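Local coordinates for methylxanthine N3-demethylase NdmB (Pseudomonas putida, PDB 6ICL), which removes the N3-methyl group of theobromine and related methylxanthines as a Rieske-type, non-heme iron oxygenase that uses NADH and molecular oxygen in caffeine degradation, at residues 161-166 and 272-277; 174-179 and 287-292. One frame throughout, in Å; residues are numbered along the deposited sequence.

Interaction 1. Residues 161-166 and 272-277; sequences PYLSDF and VLWTTA
A loop between strands 146-150 and 171-181 lies against the large antiparallel sheet here, where Leu-163 and the backbone of Tyr-162 close over Trp-274. Residues 161-166 of this loop are extended. They run roughly antiparallel to strand 270-281 but do not pair with its backbone. The indole of Trp-274 bridges from strand to loop. Its CG lies anti to the backbone N (chi1 178°), which sends the ring out from the strand toward the loop. NE1 donates to Tyr-162 O at 2.9 Å. The acceptor lies close to the indole plane, but NE1 stands above the carbonyl plane. The bond is bent, with an N-H...O angle of 131°.

Leu-163 covers one face of the indole and crosses the Trp-274 side chain at about a right angle. Its CB sits over the five-membered ring in a CH-pi contact, 3.8 Å from the centroid. Its CD1 reaches back to the root of the indole, 3.7 Å from Trp-274 CG. The backbone N of Thr-276, on the same strand as Trp-274, lies over the opposite face. At the ring edge stands Pro-161, with CB 4.5 Å from Trp-274 CZ2. Ile-146 and Trp-148 of strand 146-150 also touch the indole. The loop itself is pinned by Tyr-144, whose hydroxyl bonds to Pro-161 O and Leu-163 N.

Toward Val-272 the loop presents oxygens to a methyl group. Asp-165 forms a salt bridge with Arg-270 through OD2. Its OD1 accepts from Ser-164 OG on the anti lone pair at 2.8 Å. Val-272 CG2 packs against both side chains, 3.4 Å from Ser-164 OG and 3.6 Å from Asp-165 OD1.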
ATOM      1  N   PRO A 161       6.842 -19.093  36.117  1.00 39.45           N
ATOM      2  CA  PRO A 161       5.931 -20.196  35.819  1.00 36.02           C
ATOM      3  C   PRO A 161       6.604 -21.532  35.555  1.00 42.37           C
ATOM      4  O   PRO A 161       7.737 -21.619  35.068  1.00 40.05           O
ATOM      5  CB  PRO A 161       5.194 -19.692  34.575  1.00 36.96           C
ATOM      6  CG  PRO A 161       5.009 -18.195  34.911  1.00 30.47           C
ATOM      7  CD  PRO A 161       6.315 -17.805  35.617  1.00 37.74           C
ATOM      8  N   TYR A 162       5.840 -22.579  35.847  1.00 36.99           N
ATOM      9  CA  TYR A 162       6.298 -23.942  35.695  1.00 40.29           C
ATOM     10  C   TYR A 162       6.206 -24.410  34.246  1.00 39.52           C
ATOM     11  O   TYR A 162       5.149 -24.308  33.614  1.00 39.23           O
ATOM     12  CB  TYR A 162       5.448 -24.855  36.583  1.00 43.26           C
ATOM     13  CG  TYR A 162       5.811 -26.292  36.411  1.00 39.64           C
ATOM     14  CD1 TYR A 162       6.972 -26.812  37.005  1.00 40.53           C
ATOM     15  CD2 TYR A 162       5.025 -27.127  35.633  1.00 39.56           C
ATOM     16  CE1 TYR A 162       7.319 -28.118  36.832  1.00 41.60           C
ATOM     17  CE2 TYR A 162       5.359 -28.437  35.456  1.00 45.60           C
ATOM     18  CZ  TYR A 162       6.497 -28.929  36.059  1.00 43.49           C
ATOM     19  OH  TYR A 162       6.809 -30.240  35.862  1.00 48.46           O
ATOM     20  N   LEU A 163       7.293 -24.993  33.749  1.00 41.26           N
ATOM     21  CA  LEU A 163       7.299 -25.758  32.511  1.00 41.76           C
ATOM     22  C   LEU A 163       8.033 -27.062  32.781  1.00 41.27           C
ATOM     23  O   LEU A 163       9.081 -27.066  33.423  1.00 40.95           O
ATOM     24  CB  LEU A 163       7.987 -24.998  31.365  1.00 39.06           C
ATOM     25  CG  LEU A 163       8.587 -25.818  30.219  1.00 36.66           C
ATOM     26  CD1 LEU A 163       7.513 -26.375  29.303  1.00 34.86           C
ATOM     27  CD2 LEU A 163       9.624 -24.998  29.425  1.00 36.64           C
ATOM     28  N   SER A 164       7.483 -28.171  32.309  1.00 44.35           N
ATOM     29  CA  SER A 164       8.100 -29.463  32.555  1.00 45.26           C
ATOM     30  C   SER A 164       8.976 -29.860  31.376  1.00 48.70           C
ATOM     31  O   SER A 164       8.697 -29.505  30.223  1.00 42.02           O
ATOM     32  CB  SER A 164       7.041 -30.539  32.809  1.00 40.73           C
ATOM     33  OG  SER A 164       6.316 -30.861  31.636  1.00 40.43           O
ATOM     34  N   ASP A 165      10.049 -30.597  31.683  1.00 44.82           N
ATOM     35  CA  ASP A 165      10.859 -31.349  30.717  1.00 45.08           C
ATOM     36  C   ASP A 165      11.754 -30.491  29.829  1.00 45.71           C
ATOM     37  O   ASP A 165      12.277 -31.018  28.838  1.00 48.53           O
ATOM     38  CB  ASP A 165      10.006 -32.223  29.789  1.00 45.61           C
ATOM     39  CG  ASP A 165       9.170 -33.237  30.539  1.00 52.26           C
ATOM     40  OD1 ASP A 165       8.023 -32.911  30.926  1.00 52.04           O
ATOM     41  OD2 ASP A 165       9.656 -34.369  30.734  1.00 54.17           O
ATOM     42  N   PHE A 166      11.968 -29.214  30.143  1.00 44.29           N
ATOM     43  CA  PHE A 166      12.884 -28.417  29.334  1.00 47.83           C
ATOM     44  C   PHE A 166      14.263 -29.060  29.302  1.00 53.05           C
ATOM     45  O   PHE A 166      14.924 -29.071  28.257  1.00 49.62           O
ATOM     46  CB  PHE A 166      12.940 -26.982  29.875  1.00 45.46           C
ATOM     47  CG  PHE A 166      13.686 -25.992  28.977  1.00 48.08           C
ATOM     48  CD1 PHE A 166      13.048 -25.378  27.902  1.00 47.42           C
ATOM     49  CD2 PHE A 166      15.010 -25.654  29.244  1.00 48.15           C
ATOM     50  CE1 PHE A 166      13.723 -24.457  27.094  1.00 42.17           C
ATOM     51  CE2 PHE A 166      15.695 -24.754  28.444  1.00 45.51           C
ATOM     52  CZ  PHE A 166      15.047 -24.150  27.362  1.00 47.65           C
ATOM     53  N   VAL A 272       4.385 -32.320  25.826  1.00 38.94           N
ATOM     54  CA  VAL A 272       4.101 -31.130  26.628  1.00 39.17           C
ATOM     55  C   VAL A 272       3.802 -29.941  25.709  1.00 41.89           C
ATOM     56  O   VAL A 272       4.605 -29.606  24.827  1.00 35.12           O
ATOM     57  CB  VAL A 272       5.260 -30.787  27.572  1.00 39.49           C
ATOM     58  CG1 VAL A 272       4.940 -29.494  28.325  1.00 35.14           C
ATOM     59  CG2 VAL A 272       5.510 -31.929  28.551  1.00 39.74           C
ATOM     60  N   LEU A 273       2.645 -29.317  25.916  1.00 38.32           N
ATOM     61  CA  LEU A 273       2.295 -28.052  25.285  1.00 37.80           C
ATOM     62  C   LEU A 273       2.166 -27.020  26.394  1.00 39.70           C
ATOM     63  O   LEU A 273       1.430 -27.228  27.370  1.00 39.53           O
ATOM     64  CB  LEU A 273       1.004 -28.153  24.461  1.00 36.35           C
ATOM     65  CG  LEU A 273       0.649 -26.925  23.590  1.00 43.05           C
ATOM     66  CD1 LEU A 273       1.760 -26.586  22.573  1.00 36.43           C
ATOM     67  CD2 LEU A 273      -0.696 -27.081  22.873  1.00 44.07           C
ATOM     68  N   TRP A 274       2.921 -25.945  26.269  1.00 34.83           N
ATOM     69  CA  TRP A 274       3.001 -24.909  27.278  1.00 37.20           C
ATOM     70  C   TRP A 274       2.755 -23.555  26.633  1.00 40.39           C
ATOM     71  O   TRP A 274       3.188 -23.294  25.503  1.00 35.14           O
ATOM     72  CB  TRP A 274       4.376 -24.963  27.950  1.00 32.93           C
ATOM     73  CG  TRP A 274       4.706 -23.941  29.025  1.00 34.65           C
ATOM     74  CD1 TRP A 274       4.664 -24.132  30.389  1.00 37.05           C
ATOM     75  CD2 TRP A 274       5.212 -22.614  28.828  1.00 34.64           C
ATOM     76  NE1 TRP A 274       5.103 -23.002  31.040  1.00 36.48           N
ATOM     77  CE2 TRP A 274       5.450 -22.056  30.110  1.00 37.74           C
ATOM     78  CE3 TRP A 274       5.507 -21.843  27.687  1.00 33.34           C
ATOM     79  CZ2 TRP A 274       5.963 -20.754  30.286  1.00 35.77           C
ATOM     80  CZ3 TRP A 274       6.025 -20.561  27.862  1.00 31.75           C
ATOM     81  CH2 TRP A 274       6.238 -20.020  29.146  1.00 33.45           C
ATOM     82  N   THR A 275       2.077 -22.686  27.369  1.00 36.81           N
ATOM     83  CA  THR A 275       1.869 -21.323  26.926  1.00 34.87           C
ATOM     84  C   THR A 275       1.781 -20.441  28.152  1.00 36.93           C
ATOM     85  O   THR A 275       1.352 -20.889  29.221  1.00 34.83           O
ATOM     86  CB  THR A 275       0.596 -21.191  26.069  1.00 38.52           C
ATOM     87  OG1 THR A 275       0.777 -21.926  24.852  1.00 46.73           O
ATOM     88  CG2 THR A 275       0.314 -19.727  25.711  1.00 37.95           C
ATOM     89  N   THR A 276       2.229 -19.197  27.997  1.00 31.34           N
ATOM     90  CA  THR A 276       1.996 -18.148  28.968  1.00 31.83           C
ATOM     91  C   THR A 276       1.586 -16.895  28.210  1.00 36.51           C
ATOM     92  O   THR A 276       2.191 -16.553  27.184  1.00 32.56           O
ATOM     93  CB  THR A 276       3.247 -17.899  29.823  1.00 35.50           C
ATOM     94  OG1 THR A 276       3.520 -19.070  30.602  1.00 34.61           O
ATOM     95  CG2 THR A 276       3.028 -16.742  30.776  1.00 30.00           C
ATOM     96  N   ALA A 277       0.550 -16.227  28.698  1.00 31.79           N
ATOM     97  CA  ALA A 277       0.092 -14.974  28.116  1.00 33.61           C
ATOM     98  C   ALA A 277       0.674 -13.824  28.922  1.00 33.18           C
ATOM     99  O   ALA A 277       0.582 -13.819  30.146  1.00 34.68           O
ATOM    100  CB  ALA A 277      -1.435 -14.912  28.095  1.00 33.57           C
TER

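Interaction 2. Residues 174-179 and 287-292; sequences IVADSY and NFMIIV
Tyr-179 lays one face of its ring over Asn-287. From CB the ring turns back across the neighbouring strand, because CG sits between the backbone N and the carbonyl carbon (chi1 62°). CD1 hangs 3.5 Å from Asn-287 O. Along the other edge of the ring, on the same face, CE2 is 3.6 Å from Asn-287 ND2. CZ comes nearest, 3.3 Å from Asn-287 CB, which makes a CH-pi contact with the face. Ring and amide planes are 40° apart. At the tip, OH bonds to Arg-188. With an alanine here, Asn-287 CB would probably lose its aromatic cover and Arg-188 this hydroxyl partner.

The strands belong to the antiparallel sheet of the catalytic domain, with strand 171-181 at its edge within the chain. Tyr-179 and Asn-287 form a hydrogen-bonded pair, and so do Ile-174 and Ile-291. Between them the edge strand bows out and the register shifts by one. Ala-176 N still reaches Met-289 O at 3.0 Å. One water donates to Ala-176 O and Met-289 O. A second donates to Asp-177 O and Asn-287 O and accepts from Met-289 N. Ser-178 CB rests over the Phe-288 ring, 3.9 Å from its centroid. Within the bend, Ala-176 CB meets Met-289 CE at 3.8 Å.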
ATOM      1  N   ILE A 174      10.916 -26.871  21.411  1.00 40.44           N
ATOM      2  CA  ILE A 174      10.717 -25.742  20.499  1.00 36.82           C
ATOM      3  C   ILE A 174      10.229 -24.572  21.337  1.00 36.21           C
ATOM      4  O   ILE A 174       9.165 -24.659  21.960  1.00 35.38           O
ATOM      5  CB  ILE A 174       9.682 -26.039  19.403  1.00 38.16           C
ATOM      6  CG1 ILE A 174      10.083 -27.213  18.526  1.00 39.92           C
ATOM      7  CG2 ILE A 174       9.447 -24.788  18.548  1.00 38.25           C
ATOM      8  CD1 ILE A 174       8.904 -27.772  17.712  1.00 37.96           C
ATOM      9  N   VAL A 175      10.992 -23.487  21.358  1.00 35.16           N
ATOM     10  CA  VAL A 175      10.546 -22.219  21.925  1.00 33.88           C
ATOM     11  C   VAL A 175      10.084 -21.344  20.758  1.00 38.26           C
ATOM     12  O   VAL A 175      10.892 -20.856  19.958  1.00 34.58           O
ATOM     13  CB  VAL A 175      11.650 -21.536  22.743  1.00 35.55           C
ATOM     14  CG1 VAL A 175      11.108 -20.258  23.401  1.00 29.94           C
ATOM     15  CG2 VAL A 175      12.196 -22.497  23.793  1.00 38.32           C
ATOM     16  N   ALA A 176       8.781 -21.171  20.634  1.00 36.68           N
ATOM     17  CA  ALA A 176       8.214 -20.475  19.491  1.00 36.17           C
ATOM     18  C   ALA A 176       8.436 -18.970  19.608  1.00 32.68           C
ATOM     19  O   ALA A 176       8.538 -18.423  20.711  1.00 34.10           O
ATOM     20  CB  ALA A 176       6.716 -20.790  19.389  1.00 30.90           C
ATOM     21  N   ASP A 177       8.518 -18.290  18.456  1.00 34.72           N
ATOM     22  CA  ASP A 177       8.394 -16.834  18.472  1.00 36.11           C
ATOM     23  C   ASP A 177       7.079 -16.466  19.146  1.00 33.22           C
ATOM     24  O   ASP A 177       6.086 -17.182  19.025  1.00 32.10           O
ATOM     25  CB  ASP A 177       8.409 -16.235  17.053  1.00 39.34           C
ATOM     26  CG  ASP A 177       9.807 -16.161  16.434  1.00 44.44           C
ATOM     27  OD1 ASP A 177      10.836 -16.329  17.125  1.00 38.09           O
ATOM     28  OD2 ASP A 177       9.865 -15.906  15.224  1.00 48.77           O
ATOM     29  N   SER A 178       7.073 -15.355  19.862  1.00 32.16           N
ATOM     30  CA  SER A 178       5.837 -14.938  20.518  1.00 34.73           C
ATOM     31  C   SER A 178       4.843 -14.352  19.503  1.00 37.56           C
ATOM     32  O   SER A 178       5.208 -13.949  18.395  1.00 33.27           O
ATOM     33  CB  SER A 178       6.145 -13.914  21.597  1.00 34.39           C
ATOM     34  OG  SER A 178       6.563 -12.699  20.985  1.00 34.12           O
ATOM     35  N   TYR A 179       3.567 -14.299  19.888  1.00 33.93           N
ATOM     36  CA  TYR A 179       2.552 -13.739  19.002  1.00 31.63           C
ATOM     37  C   TYR A 179       1.579 -12.899  19.821  1.00 36.22           C
ATOM     38  O   TYR A 179       1.337 -13.175  21.004  1.00 30.76           O
ATOM     39  CB  TYR A 179       1.792 -14.839  18.218  1.00 29.73           C
ATOM     40  CG  TYR A 179       1.038 -15.791  19.111  1.00 37.08           C
ATOM     41  CD1 TYR A 179       1.684 -16.889  19.677  1.00 32.48           C
ATOM     42  CD2 TYR A 179      -0.325 -15.598  19.401  1.00 31.10           C
ATOM     43  CE1 TYR A 179       1.006 -17.775  20.520  1.00 35.36           C
ATOM     44  CE2 TYR A 179      -1.007 -16.484  20.263  1.00 31.71           C
ATOM     45  CZ  TYR A 179      -0.332 -17.573  20.803  1.00 34.41           C
ATOM     46  OH  TYR A 179      -0.970 -18.473  21.652  1.00 35.45           O
ATOM     47  N   ASN A 287       1.941 -13.770  23.593  1.00 30.38           N
ATOM     48  CA  ASN A 287       1.805 -15.147  24.002  1.00 35.85           C
ATOM     49  C   ASN A 287       3.031 -15.947  23.589  1.00 39.40           C
ATOM     50  O   ASN A 287       3.530 -15.817  22.462  1.00 33.99           O
ATOM     51  CB  ASN A 287       0.525 -15.706  23.403  1.00 30.21           C
ATOM     52  CG  ASN A 287      -0.666 -14.858  23.798  1.00 36.42           C
ATOM     53  OD1 ASN A 287      -1.060 -14.879  24.951  1.00 36.60           O
ATOM     54  ND2 ASN A 287      -1.193 -14.043  22.864  1.00 33.06           N
ATOM     55  N   PHE A 288       3.489 -16.775  24.523  1.00 32.25           N
ATOM     56  CA  PHE A 288       4.720 -17.544  24.430  1.00 33.15           C
ATOM     57  C   PHE A 288       4.364 -19.017  24.472  1.00 36.75           C
ATOM     58  O   PHE A 288       3.786 -19.485  25.458  1.00 38.44           O
ATOM     59  CB  PHE A 288       5.643 -17.171  25.579  1.00 30.02           C
ATOM     60  CG  PHE A 288       6.116 -15.772  25.500  1.00 33.96           C
ATOM     61  CD1 PHE A 288       5.315 -14.729  25.950  1.00 28.13           C
ATOM     62  CD2 PHE A 288       7.350 -15.482  24.933  1.00 32.34           C
ATOM     63  CE1 PHE A 288       5.733 -13.438  25.860  1.00 33.83           C
ATOM     64  CE2 PHE A 288       7.785 -14.171  24.849  1.00 33.45           C
ATOM     65  CZ  PHE A 288       6.975 -13.145  25.297  1.00 32.39           C
ATOM     66  N   MET A 289       4.688 -19.741  23.407  1.00 34.74           N
ATOM     67  CA  MET A 289       4.407 -21.163  23.327  1.00 37.79           C
ATOM     68  C   MET A 289       5.706 -21.961  23.332  1.00 38.52           C
ATOM     69  O   MET A 289       6.688 -21.567  22.685  1.00 32.69           O
ATOM     70  CB  MET A 289       3.609 -21.477  22.062  1.00 33.34           C
ATOM     71  CG  MET A 289       3.329 -22.949  21.871  1.00 39.11           C
ATOM     72  SD  MET A 289       2.399 -23.208  20.360  1.00 48.65           S
ATOM     73  CE  MET A 289       3.716 -23.179  19.168  1.00 47.31           C
ATOM     74  N   ILE A 290       5.704 -23.089  24.061  1.00 36.15           N
ATOM     75  CA  ILE A 290       6.815 -24.040  24.077  1.00 33.11           C
ATOM     76  C   ILE A 290       6.249 -25.439  23.863  1.00 39.75           C
ATOM     77  O   ILE A 290       5.266 -25.829  24.509  1.00 37.86           O
ATOM     78  CB  ILE A 290       7.626 -23.960  25.385  1.00 34.79           C
ATOM     79  CG1 ILE A 290       8.257 -22.566  25.497  1.00 32.13           C
ATOM     80  CG2 ILE A 290       8.695 -25.080  25.448  1.00 33.35           C
ATOM     81  CD1 ILE A 290       9.098 -22.324  26.753  1.00 35.32           C
ATOM     82  N   ILE A 291       6.838 -26.177  22.931  1.00 36.59           N
ATOM     83  CA  ILE A 291       6.468 -27.560  22.653  1.00 35.96           C
ATOM     84  C   ILE A 291       7.633 -28.447  23.069  1.00 43.73           C
ATOM     85  O   ILE A 291       8.773 -28.215  22.644  1.00 41.94           O
ATOM     86  CB  ILE A 291       6.140 -27.756  21.164  1.00 39.58           C
ATOM     87  CG1 ILE A 291       5.079 -26.747  20.709  1.00 35.22           C
ATOM     88  CG2 ILE A 291       5.692 -29.183  20.890  1.00 37.68           C
ATOM     89  CD1 ILE A 291       4.859 -26.739  19.196  1.00 39.72           C
ATOM     90  N   VAL A 292       7.359 -29.439  23.916  1.00 40.06           N
ATOM     91  CA  VAL A 292       8.348 -30.427  24.338  1.00 39.11           C
ATOM     92  C   VAL A 292       7.845 -31.794  23.930  1.00 43.53           C
ATOM     93  O   VAL A 292       6.705 -32.164  24.246  1.00 42.64           O
ATOM     94  CB  VAL A 292       8.610 -30.394  25.849  1.00 38.93           C
ATOM     95  CG1 VAL A 292       9.800 -31.326  26.195  1.00 42.82           C
ATOM     96  CG2 VAL A 292       8.877 -28.967  26.293  1.00 40.93           C
TER
HETATM   97  O   HOH W   1       7.634 -18.837  23.235  1.00 32.76           O
HETATM   98  O   HOH W   2       4.562 -18.245  20.944  1.00 35.70           O

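Both contacts are largely buried and meet on neighbouring strands of one sheet. Strand 270-281 carries half of interaction 1, and strand 284-294 carries half of interaction 2. Backbone bonds join the two, from Val-272 N to Val-292 O and from Ile-290 N to Trp-274 O. Interaction 1 fixes a loop against a sheet face, so side chains do the work and a single hydrogen bond spans it. Interaction 2 adds an edge strand to the sheet, so paired backbones dominate, with waters where the strand departs. Asp-177, in that bend, is exposed. Ile-290 touches both Leu-163 and Trp-274, so the contacts share one apolar layer.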